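Side-chain contacts in alpha-galactosidase (Thermus thermophilus, PDB 6LCJ), which probably hydrolyses terminal alpha-galactosyl residues from galactosides, as a hexameric glycosidase of family GH36 with a TIM-barrel domain: residues E[194-199]-E[300-305]; E[204-209]-E[232-237]. All coordinates share one frame; numbering follows the deposited sequence.

Contact 1: E[194-199]-E[300-305]; sequences QIDDGW and YLKLDF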
loop_
_atom_site.group_PDB
_atom_site.type_symbol
_atom_site.label_atom_id
_atom_site.label_comp_id
_atom_site.label_asym_id
_atom_site.label_seq_id
_atom_site.Cartn_x
_atom_site.Cartn_y
_atom_site.Cartn_z
ATOM N N GLN E 194 43.362 24.827 -22.409
ATOM C CA GLN E 194 41.906 24.781 -22.495
ATOM C C GLN E 194 41.267 25.278 -21.205
ATOM O O GLN E 194 41.502 24.711 -20.139
ATOM C CB GLN E 194 41.419 23.373 -22.820
ATOM C CG GLN E 194 39.912 23.303 -23.114
ATOM C CD GLN E 194 39.209 22.347 -22.174
ATOM O OE1 GLN E 194 39.570 21.162 -22.095
ATOM N NE2 GLN E 194 38.220 22.852 -21.433
ATOM N N ILE E 195 40.460 26.336 -21.317
ATOM C CA ILE E 195 39.690 26.893 -20.205
ATOM C C ILE E 195 38.384 26.117 -20.080
ATOM O O ILE E 195 37.623 26.008 -21.048
ATOM C CB ILE E 195 39.413 28.388 -20.418
ATOM C CG1 ILE E 195 40.715 29.159 -20.434
ATOM C CG2 ILE E 195 38.528 28.953 -19.325
ATOM C CD1 ILE E 195 40.691 30.234 -21.432
ATOM N N ASP E 196 38.112 25.597 -18.891
ATOM C CA ASP E 196 36.951 24.754 -18.715
ATOM C C ASP E 196 35.818 25.536 -18.043
ATOM O O ASP E 196 35.738 26.768 -18.143
ATOM C CB ASP E 196 37.339 23.505 -17.915
ATOM C CG ASP E 196 36.470 22.301 -18.256
ATOM O OD1 ASP E 196 35.480 22.048 -17.510
ATOM O OD2 ASP E 196 36.795 21.592 -19.243
ATOM N N ASP E 197 34.931 24.815 -17.365
ATOM C CA ASP E 197 33.795 25.408 -16.679
ATOM C C ASP E 197 34.281 26.426 -15.659
ATOM O O ASP E 197 35.262 26.193 -14.949
ATOM C CB ASP E 197 32.995 24.281 -16.020
ATOM C CG ASP E 197 31.723 24.744 -15.344
ATOM O OD1 ASP E 197 31.257 25.881 -15.569
ATOM O OD2 ASP E 197 31.160 23.927 -14.584
ATOM N N GLY E 198 33.623 27.589 -15.634
ATOM C CA GLY E 198 33.958 28.639 -14.694
ATOM C C GLY E 198 34.201 30.016 -15.289
ATOM O O GLY E 198 34.316 30.998 -14.549
ATOM N N TRP E 199 34.312 30.112 -16.611
ATOM C CA TRP E 199 34.511 31.410 -17.248
ATOM C C TRP E 199 33.209 32.143 -17.562
ATOM O O TRP E 199 33.234 33.366 -17.719
ATOM C CB TRP E 199 35.310 31.253 -18.542
ATOM C CG TRP E 199 34.575 30.489 -19.601
ATOM C CD1 TRP E 199 34.583 29.137 -19.791
ATOM C CD2 TRP E 199 33.719 31.030 -20.615
ATOM N NE1 TRP E 199 33.785 28.801 -20.857
ATOM C CE2 TRP E 199 33.248 29.944 -21.388
ATOM C CE3 TRP E 199 33.302 32.327 -20.945
ATOM C CZ2 TRP E 199 32.383 30.114 -22.470
ATOM C CZ3 TRP E 199 32.452 32.495 -22.025
ATOM C CH2 TRP E 199 32.000 31.392 -22.774
ATOM N N TYR E 300 39.866 24.884 -30.297
ATOM C CA TYR E 300 39.654 23.603 -29.636
ATOM C C TYR E 300 38.485 23.807 -28.681
ATOM O O TYR E 300 38.545 24.675 -27.806
ATOM C CB TYR E 300 40.931 23.149 -28.906
ATOM C CG TYR E 300 40.862 21.829 -28.155
ATOM C CD1 TYR E 300 40.133 21.705 -26.976
ATOM C CD2 TYR E 300 41.560 20.712 -28.608
ATOM C CE1 TYR E 300 40.083 20.507 -26.285
ATOM C CE2 TYR E 300 41.523 19.502 -27.922
ATOM C CZ TYR E 300 40.786 19.411 -26.762
ATOM O OH TYR E 300 40.732 18.221 -26.086
ATOM N N LEU E 301 37.403 23.061 -28.879
ATOM C CA LEU E 301 36.176 23.275 -28.116
ATOM C C LEU E 301 35.760 21.994 -27.413
ATOM O O LEU E 301 35.706 20.927 -28.033
ATOM C CB LEU E 301 35.045 23.762 -29.016
ATOM C CG LEU E 301 35.336 25.058 -29.769
ATOM C CD1 LEU E 301 34.159 25.409 -30.697
ATOM C CD2 LEU E 301 35.630 26.176 -28.770
ATOM N N LYS E 302 35.482 22.100 -26.122
ATOM C CA LYS E 302 34.967 20.984 -25.339
ATOM C C LYS E 302 33.472 21.209 -25.163
ATOM O O LYS E 302 33.044 22.089 -24.406
ATOM C CB LYS E 302 35.690 20.861 -24.000
ATOM C CG LYS E 302 35.266 19.664 -23.151
ATOM C CD LYS E 302 36.137 19.554 -21.895
ATOM C CE LYS E 302 35.575 18.572 -20.859
ATOM N NZ LYS E 302 36.426 18.502 -19.614
ATOM N N LEU E 303 32.688 20.438 -25.894
ATOM C CA LEU E 303 31.242 20.550 -25.876
ATOM C C LEU E 303 30.733 19.480 -24.931
ATOM O O LEU E 303 30.951 18.287 -25.161
ATOM C CB LEU E 303 30.674 20.383 -27.287
ATOM C CG LEU E 303 31.300 21.353 -28.296
ATOM C CD1 LEU E 303 30.704 21.180 -29.703
ATOM C CD2 LEU E 303 31.136 22.796 -27.804
ATOM N N ASP E 304 30.093 19.906 -23.857
ATOM C CA ASP E 304 29.816 19.045 -22.728
ATOM C C ASP E 304 28.316 18.893 -22.541
ATOM O O ASP E 304 27.526 19.685 -23.065
ATOM C CB ASP E 304 30.444 19.610 -21.455
ATOM C CG ASP E 304 30.824 18.529 -20.448
ATOM O OD1 ASP E 304 30.366 17.360 -20.558
ATOM O OD2 ASP E 304 31.595 18.880 -19.531
ATOM N N PHE E 305 27.941 17.860 -21.770
ATOM C CA PHE E 305 26.550 17.581 -21.439
ATOM C C PHE E 305 25.710 17.445 -22.695
ATOM O O PHE E 305 24.557 17.872 -22.725
ATOM C CB PHE E 305 25.963 18.664 -20.527
ATOM C CG PHE E 305 26.538 18.667 -19.145
ATOM C CD1 PHE E 305 27.792 19.212 -18.899
ATOM C CD2 PHE E 305 25.831 18.114 -18.087
ATOM C CE1 PHE E 305 28.334 19.210 -17.616
ATOM C CE2 PHE E 305 26.366 18.109 -16.798
ATOM C CZ PHE E 305 27.619 18.660 -16.564
#
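Asp196 OD2 is gripped by two nitrogens. Lys302 NZ lies 3.1 Å from Asp196 OD2 across the contact, in a salt bridge that is also a hydrogen bond. Gln194 NE2, from the same segment, donates to Asp196 OD2 at 2.9 Å, and the bond is nearly straight at 164°. The two donors come from opposite faces of the carboxylate plane, both somewhat tilted from it. The lysine meets the syn side of the oxygen and the amide the anti side. The other oxygen, Asp196 OD1, takes the backbone N of Asp197 at 2.8 Å, from above the carboxylate plane, so both ends of the group are held and its rotation is restricted.

Lys302 is extended along its whole length, which carries NZ past the Gln194 amide to the carboxylate. On the way its methylene chain crosses Gln194 at about a right angle, with Lys302 CD 3.8 Å from Gln194 OE1. The bend of Gln194 at chi2 (-122°) brings its amide alongside Asp196, and the turn of the amide then directs NE2 to OD2 and, weakly, to Ile195 O. Gln194 CG lies 4.2 Å from Tyr300 CD1, a contact made by the methylene and not by the amide. With an alanine at Asp196, the buried ammonium of Lys302 would probably lose this counter-charge, and the Gln194 amide would be freer to turn.

The contact lies inside the TIM barrel and joins two parallel strands, 192-195 and 298-303, that are not neighbours. Strand 229-234 runs between them in the sheet, and its Trp233 touches both Asp196 and Lys302. On the next strands round the barrel, Gln194 packs on Val162 and Cys164 of strand 161-164, and Lys302 on Leu337 of strand 335-338.

Contact 2: E[204-209]-E[232-237]; sequences GDWEPN and LWFAPF
Trp206 packs its indole against Phe234 and Trp233, so that three aromatic side chains gather at one place. Phe234 presents its edge to one face of the indole in an offset edge-to-face pair. The centroids of the Trp206 six-membered ring and the Phe234 ring lie 5.5 Å apart, with planes at 67°. Phe234 CD2 sits above the rim of the indole, 3.7 Å from Trp206 CE3.

Trp233 comes from another direction. Trp233 CZ3 lies near the indole plane, at the edge, 3.5 Å from Trp206 CH2. The planes of this pair are oblique, at 63°. With CG anti to the backbone N (chi1 174°), the Trp233 ring swings to the end of the indole and not over its face.

The indole also meets backbone, with Trp206 CH2 3.4 Å from Ala235 N. Trp206 NE1 donates to water 1 at 2.9 Å. The same water lies 3.2 Å from Ala235 O, to which it can donate, though other acceptors compete for its protons. It may thus bridge the two segments beside the apolar contact.

An inverse gamma turn is centred on Trp206, and the chain changes direction at Glu207. Helix 280-296 packs on the rings, with Trp285 and Leu289 against Trp206 and Ala293 against Phe234. Lys292 of that helix bonds Trp206 O. The contact therefore ties the short strand 205-206 to barrel strand 229-234 and the helix beside it.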
loop_
_atom_site.group_PDB
_atom_site.type_symbol
_atom_site.label_atom_id
_atom_site.label_comp_id
_atom_site.label_asym_id
_atom_site.label_seq_id
_atom_site.Cartn_x
_atom_site.Cartn_y
_atom_site.Cartn_z
ATOM N N GLY E 204 23.655 29.021 -20.610
ATOM C CA GLY E 204 22.870 29.808 -21.532
ATOM C C GLY E 204 23.303 31.255 -21.654
ATOM O O GLY E 204 22.867 31.935 -22.594
ATOM N N ASP E 205 24.154 31.733 -20.745
ATOM C CA ASP E 205 24.766 33.062 -20.800
ATOM C C ASP E 205 26.281 32.893 -20.967
ATOM O O ASP E 205 27.060 33.104 -20.033
ATOM C CB ASP E 205 24.409 33.862 -19.541
ATOM C CG ASP E 205 24.726 35.354 -19.672
ATOM O OD1 ASP E 205 25.269 35.770 -20.723
ATOM O OD2 ASP E 205 24.442 36.099 -18.709
ATOM N N TRP E 206 26.690 32.494 -22.170
ATOM C CA TRP E 206 28.079 32.170 -22.490
ATOM C C TRP E 206 28.845 33.448 -22.837
ATOM O O TRP E 206 29.212 33.725 -23.982
ATOM C CB TRP E 206 28.123 31.148 -23.616
ATOM C CG TRP E 206 27.406 29.920 -23.195
ATOM C CD1 TRP E 206 26.144 29.531 -23.555
ATOM C CD2 TRP E 206 27.881 28.940 -22.266
ATOM N NE1 TRP E 206 25.818 28.354 -22.929
ATOM C CE2 TRP E 206 26.869 27.970 -22.129
ATOM C CE3 TRP E 206 29.070 28.786 -21.539
ATOM C CZ2 TRP E 206 27.009 26.859 -21.293
ATOM C CZ3 TRP E 206 29.204 27.695 -20.713
ATOM C CH2 TRP E 206 28.185 26.740 -20.598
ATOM N N GLU E 207 29.068 34.234 -21.791
ATOM C CA GLU E 207 29.776 35.495 -21.808
ATOM C C GLU E 207 30.589 35.551 -20.528
ATOM O O GLU E 207 30.177 34.988 -19.503
ATOM C CB GLU E 207 28.813 36.694 -21.884
ATOM C CG GLU E 207 28.117 36.879 -23.230
ATOM C CD GLU E 207 29.087 37.224 -24.346
ATOM O OE1 GLU E 207 30.050 37.984 -24.094
ATOM O OE2 GLU E 207 28.890 36.736 -25.480
ATOM N N PRO E 208 31.754 36.191 -20.558
ATOM C CA PRO E 208 32.655 36.120 -19.401
ATOM C C PRO E 208 32.074 36.803 -18.175
ATOM O O PRO E 208 31.535 37.907 -18.250
ATOM C CB PRO E 208 33.925 36.828 -19.889
ATOM C CG PRO E 208 33.559 37.495 -21.195
ATOM C CD PRO E 208 32.416 36.724 -21.759
ATOM N N ASN E 209 32.192 36.132 -17.036
ATOM C CA ASN E 209 31.795 36.710 -15.760
ATOM C C ASN E 209 32.854 37.708 -15.283
ATOM O O ASN E 209 33.821 38.027 -15.981
ATOM C CB ASN E 209 31.524 35.606 -14.727
ATOM C CG ASN E 209 32.750 34.703 -14.448
ATOM O OD1 ASN E 209 33.883 35.175 -14.297
ATOM N ND2 ASN E 209 32.502 33.395 -14.340
ATOM N N LEU E 232 38.219 26.135 -25.205
ATOM C CA LEU E 232 37.121 26.640 -24.393
ATOM C C LEU E 232 36.026 25.582 -24.277
ATOM O O LEU E 232 35.820 24.767 -25.185
ATOM C CB LEU E 232 36.568 27.946 -24.982
ATOM C CG LEU E 232 35.627 28.850 -24.173
ATOM C CD1 LEU E 232 36.293 29.430 -22.944
ATOM C CD2 LEU E 232 35.117 29.980 -25.061
ATOM N N TRP E 233 35.319 25.621 -23.145
ATOM C CA TRP E 233 34.307 24.652 -22.741
ATOM C C TRP E 233 32.912 25.262 -22.830
ATOM O O TRP E 233 32.689 26.375 -22.348
ATOM C CB TRP E 233 34.577 24.213 -21.292
ATOM C CG TRP E 233 33.554 23.317 -20.629
ATOM C CD1 TRP E 233 33.587 21.952 -20.565
ATOM C CD2 TRP E 233 32.382 23.721 -19.907
ATOM N NE1 TRP E 233 32.512 21.483 -19.850
ATOM C CE2 TRP E 233 31.752 22.547 -19.441
ATOM C CE3 TRP E 233 31.802 24.957 -19.608
ATOM C CZ2 TRP E 233 30.568 22.576 -18.701
ATOM C CZ3 TRP E 233 30.620 24.981 -18.864
ATOM C CH2 TRP E 233 30.020 23.798 -18.428
ATOM N N PHE E 234 31.960 24.517 -23.401
ATOM C CA PHE E 234 30.545 24.890 -23.368
ATOM C C PHE E 234 29.686 23.688 -22.991
ATOM O O PHE E 234 30.075 22.541 -23.190
ATOM C CB PHE E 234 30.035 25.416 -24.720
ATOM C CG PHE E 234 30.776 26.599 -25.229
ATOM C CD1 PHE E 234 31.906 26.435 -26.020
ATOM C CD2 PHE E 234 30.339 27.881 -24.937
ATOM C CE1 PHE E 234 32.605 27.525 -26.491
ATOM C CE2 PHE E 234 31.023 28.990 -25.409
ATOM C CZ PHE E 234 32.163 28.809 -26.192
ATOM N N ALA E 235 28.486 23.970 -22.469
ATOM C CA ALA E 235 27.400 22.993 -22.334
ATOM C C ALA E 235 26.216 23.574 -23.096
ATOM O O ALA E 235 25.260 24.078 -22.490
ATOM C CB ALA E 235 27.044 22.712 -20.872
ATOM N N PRO E 236 26.243 23.515 -24.432
ATOM C CA PRO E 236 25.401 24.431 -25.224
ATOM C C PRO E 236 23.894 24.211 -25.090
ATOM O O PRO E 236 23.140 25.181 -25.230
ATOM C CB PRO E 236 25.886 24.193 -26.666
ATOM C CG PRO E 236 26.588 22.879 -26.633
ATOM C CD PRO E 236 27.160 22.722 -25.270
ATOM N N PHE E 237 23.422 22.992 -24.819
ATOM C CA PHE E 237 21.990 22.720 -24.759
ATOM C C PHE E 237 21.465 22.574 -23.336
ATOM O O PHE E 237 20.365 22.036 -23.140
ATOM C CB PHE E 237 21.657 21.471 -25.560
ATOM C CG PHE E 237 22.014 21.586 -26.996
ATOM C CD1 PHE E 237 21.142 22.171 -27.897
ATOM C CD2 PHE E 237 23.230 21.110 -27.454
ATOM C CE1 PHE E 237 21.481 22.271 -29.235
ATOM C CE2 PHE E 237 23.568 21.216 -28.764
ATOM C CZ PHE E 237 22.701 21.784 -29.667
HETATM O O HOH W 1 23.455 26.654 -22.852
#

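The centres of the two contacts lie about 8 Å apart. Along the chain the order is 194-199, 204-209, 232-237, 300-305, so contact 2 falls within the span bracketed by contact 1. Strands 192-195, 229-234 and 298-303 are consecutive in the parallel barrel sheet, and segment 232-237 begins on the middle one. It meets contact 1 directly: Trp233 NE1 probably bonds Asp304 OD2, and Trp199 packs on Phe234. Contact 1 lies in the barrel interior. Contact 2 lies between strand 229-234 and helix 280-296, with Trp233 reaching contact 1. Both sit near the C-terminal strand ends, where TIM-barrel enzymes carry their active sites.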